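Local atomic coordinates of ER-derived vesicles protein ERV41 (Saccharomyces cerevisiae, PDB entry 3ZLC), a protein that travels in COPII-coated vesicles and is required for efficient transport of a subset of secretory proteins from the endoplasmic reticulum to the Golgi. Residues V28-C32 with D33-I37; K146-L149 with E150-K153; A109-P112 with E113-G116; R218-Y221 with K222-A225; E85-A89 with E90-K94. All blocks are in the same frame, centred on the assembly; numbering follows the deposited sequence.

Contact 1 (V28-C32 with D33-I37); sequences VNTKC and DWLQI
Two first torsions aim V28 and L35 at each other: V28 turns CG1 anti to its own backbone N (chi1 -180°), and L35 sets CG beside its N (chi1 -63°) with the branch fanned back over the turn. The two side chains therefore meet tip to tip, V28 CG1 lying 4.1 Å from L35 CD1. The other branch of the leucine, CD2, rests 4.0 Å from T30 CG2. T30 CG2 also lies 3.8 Å from W34 CB, the two side chains crossing at about a right angle. K31 adds its CB, 3.7 Å from W34 CD1, obliquely to the indole.

The backbone between them is a 3-10 turn. W34 N donates to K31 O at 3.3 Å and L35 N to C32 O at 2.9 Å. Water 1 donates both to C32 O (2.9 Å) and to L35 O (2.7 Å), so C32 O is gripped twice where the turn passes into strand 35-41. C32 itself is tied by its SG to C117 on strand 117-126, and the T30 hydroxyl bonds to the K153 carbonyl O.

Cutting L35 back to an alanine would remove both branches, and V28 CG1 and T30 CG2 would probably face a gap where CD1 and CD2 now pack. Chemically, the contact divides its labour: the branches of L35 pack among V28 and T30, while T30 and K31 pack against the partly exposed W34, whereas backbone bonds, one water and a disulfide fix the path of the connection from strand 19-28 to strand 35-41 in this lumenal domain.

Contact 2 (K146-L149 with E150-K153); sequences KAPL and EELK
A147 and L152 make the tightest apolar contact of this turn, with A147 CB 3.5 Å from L152 CD2 and also resting against CG of the leucine. L152 reaches it because its CG lies beside the backbone N (chi1 -69°), directing the branch back toward the start of the turn. The second leucine is looser: L149 CD2 stands 4.4 Å from L152 CD1. On another side, the ring of P148 meets the aliphatic part of E151, CG to CG at 4.0 Å, and the E151 side chain goes on to touch N115.

Behind these side chains, two successive backbone bonds set the spacing. E151 N donates to P148 O at 2.8 Å, and L152 N to L149 O, also at 2.8 Å. Further out, W34 packs on A147 and P148, L186 touches L152, and K153 NZ donates to P112 O.

Two consecutive i to i+3 bonds, with L149, E150 and E151 in helical backbone angles, define a short 3-10 turn, here placed in the loop between strands 130-136 and 156-163.

Contact 3 (A109-P112 with E113-G116); sequences AHLP and EFNG
The backbone folds back at P112 and E113, which both take helical backbone angles and let F114 N donate to L111 O at 3.0 Å in a nearly straight bond (164°); a second bond follows, N115 N to P112 O at 3.5 Å. Two successive i to i+3 bonds, the second weak, make this a tight turn.

L111 and F114 run side by side and point the same way. L111 CB is 3.9 Å from F114 CD2, and farther along, L111 CD1 reaches F114 CE2 at 4.0 Å, so the leucine follows one flank of the phenyl group; its CB stands oblique to the ring. H110 joins through its CB alone, 4.1 Å from F114 CB. Over the centre of one ring face lies E113 CB, 4.2 Å above the plane, a contact between consecutive residues. The N115 amide comes back over the start of the turn: N115 ND2 is 3.2 Å from P112 O, but the angle is too poor for a hydrogen bond.

The turn belongs to the loop between strands 67-68 and 117-126. F114 meets the ring of F91 with their planes at about 50°, while E113 O and N115 O both accept from N29 ND2 in the loop after strand 19-28. G116 pairs by backbone with M58, just before the chain enters strand 117-126.

Contact 4 (R218-Y221 with K222-A225); sequences RYLY and KDVA
A225 lies over one face of the Y221 ring: its CB is 4.3 Å from the ring centroid and only 17° off the normal, a CH-pi contact offset toward the rim, near CE2 and CZ. Y221 holds the ring there by turning CG anti to its backbone N (chi1 179°), and the bond from A225 N to Y221 O, 2.7 Å long, sets the spacing of the two residues.

L220 and D223 point the same way, side by side, with L220 CD2 3.7 Å from D223 OD2. The carboxylate also faces K222, whose NZ forms a salt bridge with D223 OD1 at 3.3 Å; the component hydrogen bonds are weak. At the strand end, Y219 CB touches V224 CG2 at 3.8 Å.

L220 is the N-cap of helix 221-224, and its carbonyl accepts from D223 N at 3.1 Å and, weakly, from V224 N. Y219 and V224 also rest on T188 of strand 188-200, and Y221 touches L186 and P232.

The chemistry is that of a surface helix turn closing strand 209-219: backbone bonds define its shape, joined by a ring-methyl contact on one side and a long ion pair between the exposed K222 and D223, while the buried L220 N has no partner in the model.

Contact 5 (E85-A89 with E90-K94); sequences EAIPA and EFREK
Backbone bonds at P88 and A89 close a turn, F91 N to P88 O at 2.7 Å and 169°, followed by a weak R92 N to A89 O bond at 3.4 Å. These are i to i+3 bonds of a tight turn with 3-10 character, lying in the long loop between strands 67-68 and 117-126 of the lumenal domain.

Beyond the turn, R92 folds back across the chain toward E85. The bend at chi2 (-42°) followed by an extended chi3 brings its guanidinium over I87, which it crosses at about a right angle. I87 CG1 sits under one face, 3.3 Å from R92 NH1, while I87 CG2 lies 3.5 Å from R92 NE. E85 comes in at the guanidinium edge, where E85 OE1 forms a 2.7 Å salt bridge to R92 NH2, with the carboxylate turned 81° from the guanidinium plane. The other carboxylate oxygen, E85 OE2, accepts from I87 N at 2.8 Å on its anti side, so each carboxylate oxygen has its own partner. R92 NH1 also donates to I62 O, so the head group is held from more than one direction.

A leucine in place of R92 would probably leave the E85 carboxylate without its cationic mate and I62 O without this donor.

Within the turn itself, P88 meets F91 at the ring edge, its CB 3.8 Å from F91 CD1; P88 O also lies at that edge, in the plane of the ring.

All five contacts are local turns, and none is wholly core. Contact 1, the most buried and nearest the chain centre, joins strand 19-28 to strand 35-41 and adds a disulfide; contacts 2, 3 and 5 are partly buried loop turns, while contact 4 lies on the surface. Strands 35-41 and 209-219, reached by contacts 1 and 4, lie in the same mixed sheet. Contacts 3 and 5 share one loop and meet through F114 and F91. Contacts 1, 2 and 3 touch one another through polar links of N29, T30 and K153. A charged pair crosses contact 5, whereas that of contact 4 is a long one between neighbours in sequence; contacts 1 to 3 rely on apolar packing.

Contact 1 (V28-C32 with D33-I37)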
# COMPACT_ATOMS: atom_id res chain seq x y z
N VAL A 28 8.24 -4.78 2.18
CA VAL A 28 8.30 -4.40 3.60
C VAL A 28 9.65 -4.88 4.15
O VAL A 28 10.07 -5.99 3.84
CB VAL A 28 7.17 -5.06 4.42
CG1 VAL A 28 7.25 -4.65 5.89
CG2 VAL A 28 5.79 -4.68 3.85
N ASN A 29 10.31 -4.04 4.96
CA ASN A 29 11.64 -4.34 5.51
C ASN A 29 11.56 -5.31 6.70
O ASN A 29 12.33 -5.20 7.66
CB ASN A 29 12.30 -3.01 5.93
CG ASN A 29 13.81 -3.10 6.15
OD1 ASN A 29 14.42 -2.09 6.53
ND2 ASN A 29 14.43 -4.27 5.90
N THR A 30 10.66 -6.29 6.60
CA THR A 30 10.51 -7.34 7.61
C THR A 30 10.25 -8.68 6.90
O THR A 30 9.60 -8.70 5.84
CB THR A 30 9.32 -7.04 8.55
OG1 THR A 30 9.51 -5.76 9.19
CG2 THR A 30 9.16 -8.13 9.62
N LYS A 31 10.78 -9.77 7.45
CA LYS A 31 10.54 -11.11 6.90
C LYS A 31 9.06 -11.43 6.90
O LYS A 31 8.34 -11.01 7.82
CB LYS A 31 11.27 -12.18 7.72
CG LYS A 31 12.71 -11.86 8.03
CD LYS A 31 13.56 -11.95 6.80
CE LYS A 31 14.42 -13.21 6.85
NZ LYS A 31 15.21 -13.35 5.60
N CYS A 32 8.59 -12.16 5.89
CA CYS A 32 7.15 -12.36 5.68
C CYS A 32 6.44 -13.00 6.88
O CYS A 32 5.32 -12.61 7.23
CB CYS A 32 6.91 -13.24 4.45
SG CYS A 32 7.48 -12.52 2.89
N ASP A 33 7.07 -13.98 7.50
CA ASP A 33 6.41 -14.80 8.52
C ASP A 33 6.14 -14.04 9.83
O ASP A 33 5.41 -14.52 10.70
CB ASP A 33 7.21 -16.10 8.77
CG ASP A 33 6.97 -17.17 7.68
OD1 ASP A 33 6.26 -16.91 6.70
OD2 ASP A 33 7.50 -18.29 7.81
N TRP A 34 6.72 -12.85 9.98
CA TRP A 34 6.41 -12.00 11.13
C TRP A 34 5.15 -11.19 10.88
O TRP A 34 4.59 -10.57 11.79
CB TRP A 34 7.55 -11.01 11.42
CG TRP A 34 8.86 -11.63 11.85
CD1 TRP A 34 10.04 -11.58 11.18
CD2 TRP A 34 9.11 -12.36 13.06
NE1 TRP A 34 11.01 -12.25 11.88
CE2 TRP A 34 10.47 -12.74 13.04
CE3 TRP A 34 8.33 -12.75 14.15
CZ2 TRP A 34 11.06 -13.48 14.06
CZ3 TRP A 34 8.91 -13.48 15.17
CH2 TRP A 34 10.26 -13.84 15.12
N LEU A 35 4.71 -11.15 9.62
CA LEU A 35 3.68 -10.20 9.19
C LEU A 35 2.28 -10.79 9.18
O LEU A 35 2.11 -11.99 8.90
CB LEU A 35 4.00 -9.65 7.80
CG LEU A 35 5.30 -8.84 7.70
CD1 LEU A 35 5.53 -8.33 6.28
CD2 LEU A 35 5.30 -7.69 8.70
N GLN A 36 1.29 -9.96 9.47
CA GLN A 36 -0.10 -10.31 9.22
C GLN A 36 -0.78 -9.16 8.47
O GLN A 36 -0.46 -7.98 8.68
CB GLN A 36 -0.85 -10.66 10.51
CG GLN A 36 -1.13 -9.46 11.42
CD GLN A 36 -2.09 -9.81 12.55
OE1 GLN A 36 -3.13 -10.43 12.33
NE2 GLN A 36 -1.73 -9.42 13.77
N ILE A 37 -1.71 -9.50 7.59
CA ILE A 37 -2.39 -8.48 6.79
C ILE A 37 -3.89 -8.65 7.02
O ILE A 37 -4.43 -9.75 6.81
CB ILE A 37 -2.01 -8.62 5.31
CG1 ILE A 37 -0.50 -8.44 5.15
CG2 ILE A 37 -2.78 -7.62 4.43
CD1 ILE A 37 -0.03 -8.65 3.77
O HOH W 1 2.67 -13.85 7.02

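Contact 2 (K146-L149 with E150-K153)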
# COMPACT_ATOMS: atom_id res chain seq x y z
N LYS A 146 4.87 -11.80 20.80
CA LYS A 146 4.87 -10.91 19.64
C LYS A 146 6.27 -10.85 19.01
O LYS A 146 7.27 -11.17 19.67
CB LYS A 146 4.39 -9.52 20.06
CG LYS A 146 5.45 -8.62 20.68
CD LYS A 146 5.10 -7.15 20.46
CE LYS A 146 6.28 -6.23 20.75
NZ LYS A 146 6.68 -6.17 22.19
N ALA A 147 6.35 -10.45 17.73
CA ALA A 147 7.65 -10.35 17.04
C ALA A 147 8.66 -9.52 17.83
O ALA A 147 8.32 -8.43 18.30
CB ALA A 147 7.46 -9.76 15.66
N PRO A 148 9.90 -10.04 17.96
CA PRO A 148 10.94 -9.28 18.66
C PRO A 148 11.12 -7.96 17.91
O PRO A 148 11.25 -7.99 16.68
CB PRO A 148 12.20 -10.14 18.48
CG PRO A 148 11.71 -11.50 18.07
CD PRO A 148 10.44 -11.25 17.32
N LEU A 149 11.07 -6.84 18.62
CA LEU A 149 11.11 -5.53 17.98
C LEU A 149 12.29 -5.43 17.01
O LEU A 149 12.15 -4.86 15.92
CB LEU A 149 11.17 -4.42 19.04
CG LEU A 149 9.93 -4.35 19.94
CD1 LEU A 149 10.03 -3.22 20.96
CD2 LEU A 149 8.69 -4.20 19.08
N GLU A 150 13.42 -6.01 17.41
CA GLU A 150 14.64 -6.07 16.60
C GLU A 150 14.35 -6.48 15.16
O GLU A 150 14.92 -5.92 14.21
CB GLU A 150 15.61 -7.06 17.26
CG GLU A 150 16.94 -7.25 16.55
CD GLU A 150 17.85 -8.24 17.29
OE1 GLU A 150 17.50 -8.64 18.42
OE2 GLU A 150 18.91 -8.61 16.73
N GLU A 151 13.43 -7.42 15.00
CA GLU A 151 13.09 -8.00 13.71
C GLU A 151 12.15 -7.14 12.89
O GLU A 151 12.06 -7.32 11.67
CB GLU A 151 12.44 -9.37 13.90
CG GLU A 151 13.32 -10.33 14.65
CD GLU A 151 14.75 -10.24 14.17
OE1 GLU A 151 14.97 -10.36 12.94
OE2 GLU A 151 15.66 -10.04 15.01
N LEU A 152 11.44 -6.24 13.57
CA LEU A 152 10.37 -5.45 12.96
C LEU A 152 10.88 -4.14 12.40
O LEU A 152 11.46 -3.33 13.13
CB LEU A 152 9.29 -5.12 13.97
CG LEU A 152 8.40 -6.23 14.52
CD1 LEU A 152 7.19 -5.59 15.16
CD2 LEU A 152 8.00 -7.14 13.38
N LYS A 153 10.66 -3.91 11.11
CA LYS A 153 11.03 -2.64 10.51
C LYS A 153 10.00 -2.34 9.44
O LYS A 153 9.82 -3.13 8.51
CB LYS A 153 12.42 -2.72 9.87
CG LYS A 153 13.56 -2.92 10.86
CD LYS A 153 14.89 -2.52 10.25
CE LYS A 153 15.58 -3.69 9.58
NZ LYS A 153 16.00 -4.71 10.58

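Contact 3 (A109-P112 with E113-G116)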
# COMPACT_ATOMS: atom_id res chain seq x y z
N ALA A 109 19.83 -14.97 3.17
CA ALA A 109 21.00 -14.99 4.05
C ALA A 109 21.69 -13.63 4.07
O ALA A 109 22.69 -13.43 3.38
CB ALA A 109 21.98 -16.05 3.59
N HIS A 110 21.16 -12.70 4.87
CA HIS A 110 21.68 -11.32 4.87
C HIS A 110 21.73 -10.68 6.26
O HIS A 110 21.34 -11.28 7.26
CB HIS A 110 20.85 -10.45 3.92
CG HIS A 110 20.98 -10.86 2.48
ND1 HIS A 110 22.06 -10.52 1.70
CD2 HIS A 110 20.16 -11.59 1.69
CE1 HIS A 110 21.90 -11.02 0.49
NE2 HIS A 110 20.75 -11.67 0.45
N LEU A 111 22.23 -9.44 6.31
CA LEU A 111 22.16 -8.63 7.53
C LEU A 111 20.69 -8.36 7.85
O LEU A 111 19.85 -8.36 6.95
CB LEU A 111 22.90 -7.30 7.34
CG LEU A 111 24.37 -7.35 6.91
CD1 LEU A 111 24.94 -5.94 6.77
CD2 LEU A 111 25.21 -8.17 7.88
N PRO A 112 20.37 -8.16 9.14
CA PRO A 112 18.99 -7.80 9.50
C PRO A 112 18.52 -6.48 8.86
O PRO A 112 17.31 -6.23 8.83
CB PRO A 112 19.03 -7.68 11.03
CG PRO A 112 20.49 -7.67 11.41
CD PRO A 112 21.20 -8.42 10.33
N GLU A 113 19.45 -5.67 8.35
CA GLU A 113 19.09 -4.44 7.63
C GLU A 113 18.29 -4.74 6.36
O GLU A 113 17.56 -3.88 5.86
CB GLU A 113 20.35 -3.65 7.24
CG GLU A 113 20.84 -2.66 8.29
CD GLU A 113 22.10 -1.92 7.85
OE1 GLU A 113 22.37 -1.87 6.63
OE2 GLU A 113 22.83 -1.40 8.72
N PHE A 114 18.43 -5.96 5.85
CA PHE A 114 17.83 -6.32 4.57
C PHE A 114 16.67 -7.31 4.65
O PHE A 114 16.13 -7.70 3.60
CB PHE A 114 18.90 -6.84 3.61
CG PHE A 114 20.07 -5.91 3.46
CD1 PHE A 114 19.90 -4.66 2.89
CD2 PHE A 114 21.34 -6.28 3.90
CE1 PHE A 114 20.96 -3.79 2.76
CE2 PHE A 114 22.42 -5.42 3.76
CZ PHE A 114 22.23 -4.17 3.19
N ASN A 115 16.30 -7.72 5.87
CA ASN A 115 15.06 -8.46 6.10
C ASN A 115 13.98 -7.87 5.23
O ASN A 115 13.78 -6.65 5.24
CB ASN A 115 14.61 -8.34 7.56
CG ASN A 115 15.54 -9.05 8.53
OD1 ASN A 115 16.31 -9.92 8.13
ND2 ASN A 115 15.45 -8.70 9.81
N GLY A 116 13.28 -8.70 4.44
CA GLY A 116 12.25 -8.15 3.57
C GLY A 116 11.16 -9.11 3.15
O GLY A 116 11.37 -10.32 3.14

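Contact 4 (R218-Y221 with K222-A225)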
# COMPACT_ATOMS: atom_id res chain seq x y z
N ARG A 218 2.25 9.88 10.04
CA ARG A 218 3.29 9.01 10.59
C ARG A 218 3.23 9.13 12.10
O ARG A 218 2.98 10.22 12.61
CB ARG A 218 4.67 9.44 10.11
CG ARG A 218 5.06 8.87 8.78
CD ARG A 218 6.48 9.29 8.41
NE ARG A 218 6.61 10.74 8.33
CZ ARG A 218 6.14 11.47 7.33
NH1 ARG A 218 5.50 10.89 6.31
NH2 ARG A 218 6.30 12.79 7.33
N TYR A 219 3.45 8.02 12.80
CA TYR A 219 3.47 8.04 14.27
C TYR A 219 4.70 7.30 14.77
O TYR A 219 4.96 6.17 14.35
CB TYR A 219 2.21 7.38 14.84
CG TYR A 219 0.93 8.07 14.44
CD1 TYR A 219 0.47 9.19 15.12
CD2 TYR A 219 0.17 7.59 13.38
CE1 TYR A 219 -0.70 9.84 14.75
CE2 TYR A 219 -1.01 8.22 13.00
CZ TYR A 219 -1.44 9.34 13.69
OH TYR A 219 -2.61 9.97 13.32
N LEU A 220 5.44 7.91 15.68
CA LEU A 220 6.61 7.26 16.28
C LEU A 220 6.13 6.15 17.20
O LEU A 220 5.04 6.25 17.76
CB LEU A 220 7.44 8.26 17.08
CG LEU A 220 7.98 9.52 16.39
CD1 LEU A 220 8.56 9.18 15.03
CD2 LEU A 220 6.92 10.62 16.28
N TYR A 221 6.94 5.09 17.36
CA TYR A 221 6.52 3.96 18.18
C TYR A 221 6.14 4.34 19.62
O TYR A 221 5.19 3.79 20.19
CB TYR A 221 7.61 2.87 18.21
CG TYR A 221 7.23 1.68 19.08
CD1 TYR A 221 6.18 0.84 18.71
CD2 TYR A 221 7.91 1.40 20.26
CE1 TYR A 221 5.83 -0.24 19.49
CE2 TYR A 221 7.56 0.31 21.05
CZ TYR A 221 6.52 -0.51 20.65
OH TYR A 221 6.14 -1.59 21.41
N LYS A 222 6.89 5.28 20.20
CA LYS A 222 6.66 5.70 21.59
C LYS A 222 5.24 6.24 21.81
O LYS A 222 4.67 6.09 22.89
CB LYS A 222 7.72 6.72 22.04
CG LYS A 222 7.79 7.99 21.19
CD LYS A 222 8.77 9.00 21.78
CE LYS A 222 8.72 10.32 21.01
NZ LYS A 222 7.34 10.89 20.95
N ASP A 223 4.68 6.86 20.78
CA ASP A 223 3.34 7.43 20.87
C ASP A 223 2.27 6.35 20.70
O ASP A 223 1.29 6.30 21.45
CB ASP A 223 3.17 8.54 19.83
CG ASP A 223 4.08 9.73 20.10
OD1 ASP A 223 4.20 10.11 21.28
OD2 ASP A 223 4.67 10.26 19.14
N VAL A 224 2.50 5.47 19.72
CA VAL A 224 1.63 4.32 19.47
C VAL A 224 1.60 3.34 20.66
O VAL A 224 0.54 2.84 21.05
CB VAL A 224 2.04 3.61 18.14
CG1 VAL A 224 1.69 2.13 18.16
CG2 VAL A 224 1.39 4.32 16.95
N ALA A 225 2.77 3.09 21.27
CA ALA A 225 2.86 2.27 22.47
C ALA A 225 1.98 2.81 23.60
O ALA A 225 1.50 2.06 24.45
CB ALA A 225 4.31 2.16 22.94

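Contact 5 (E85-A89 with E90-K94)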
# COMPACT_ATOMS: atom_id res chain seq x y z
N GLU A 85 21.18 11.88 -4.39
CA GLU A 85 20.52 10.61 -4.08
C GLU A 85 20.23 10.37 -2.59
O GLU A 85 21.15 10.37 -1.77
CB GLU A 85 21.36 9.46 -4.65
CG GLU A 85 20.81 8.08 -4.37
CD GLU A 85 19.40 7.91 -4.88
OE1 GLU A 85 19.23 7.74 -6.10
OE2 GLU A 85 18.44 7.95 -4.07
N ALA A 86 18.96 10.13 -2.26
CA ALA A 86 18.55 9.93 -0.86
C ALA A 86 18.61 8.47 -0.37
O ALA A 86 18.58 8.22 0.84
CB ALA A 86 17.16 10.49 -0.63
N ILE A 87 18.67 7.53 -1.30
CA ILE A 87 18.76 6.12 -0.94
C ILE A 87 20.17 5.79 -0.48
O ILE A 87 21.11 5.96 -1.25
CB ILE A 87 18.43 5.21 -2.13
CG1 ILE A 87 17.02 5.50 -2.63
CG2 ILE A 87 18.52 3.74 -1.72
CD1 ILE A 87 16.02 5.40 -1.53
N PRO A 88 20.31 5.32 0.78
CA PRO A 88 21.60 4.78 1.21
C PRO A 88 21.99 3.69 0.23
O PRO A 88 21.19 2.78 0.00
CB PRO A 88 21.28 4.18 2.59
CG PRO A 88 20.06 4.91 3.07
CD PRO A 88 19.27 5.20 1.82
N ALA A 89 23.17 3.79 -0.37
CA ALA A 89 23.60 2.84 -1.40
C ALA A 89 23.55 1.39 -0.91
O ALA A 89 23.53 0.45 -1.71
CB ALA A 89 24.99 3.20 -1.91
N GLU A 90 23.53 1.23 0.41
CA GLU A 90 23.31 -0.06 1.06
C GLU A 90 21.98 -0.68 0.64
O GLU A 90 21.83 -1.90 0.67
CB GLU A 90 23.33 0.11 2.58
CG GLU A 90 24.67 0.54 3.17
CD GLU A 90 24.52 1.40 4.42
OE1 GLU A 90 23.55 2.18 4.48
OE2 GLU A 90 25.37 1.30 5.32
N PHE A 91 21.01 0.14 0.27
CA PHE A 91 19.67 -0.38 0.04
C PHE A 91 19.26 -0.44 -1.43
O PHE A 91 18.07 -0.51 -1.77
CB PHE A 91 18.65 0.35 0.91
CG PHE A 91 18.84 0.07 2.38
CD1 PHE A 91 19.82 0.73 3.11
CD2 PHE A 91 18.06 -0.89 3.02
CE1 PHE A 91 20.01 0.46 4.46
CE2 PHE A 91 18.25 -1.16 4.36
CZ PHE A 91 19.22 -0.49 5.08
N ARG A 92 20.26 -0.46 -2.29
CA ARG A 92 20.01 -0.76 -3.68
C ARG A 92 19.89 -2.27 -3.85
O ARG A 92 20.25 -3.04 -2.96
CB ARG A 92 21.10 -0.16 -4.57
CG ARG A 92 21.08 1.36 -4.56
CD ARG A 92 19.64 1.88 -4.64
NE ARG A 92 19.56 3.28 -5.03
CZ ARG A 92 18.42 3.94 -5.27
NH1 ARG A 92 17.25 3.34 -5.14
NH2 ARG A 92 18.46 5.21 -5.63
N GLU A 93 19.33 -2.68 -4.98
CA GLU A 93 18.96 -4.07 -5.20
C GLU A 93 20.13 -5.04 -5.17
O GLU A 93 21.13 -4.83 -5.87
CB GLU A 93 18.27 -4.18 -6.56
CG GLU A 93 17.66 -5.52 -6.81
CD GLU A 93 16.93 -5.56 -8.12
OE1 GLU A 93 16.90 -4.51 -8.81
OE2 GLU A 93 16.39 -6.62 -8.46
N LYS A 94 20.02 -6.09 -4.37
CA LYS A 94 21.02 -7.15 -4.39
C LYS A 94 20.61 -8.17 -5.45
O LYS A 94 19.42 -8.43 -5.63
CB LYS A 94 21.15 -7.86 -3.03
CG LYS A 94 21.14 -6.96 -1.81
CD LYS A 94 22.10 -5.80 -1.92
CE LYS A 94 22.19 -5.02 -0.61
NZ LYS A 94 22.15 -3.54 -0.83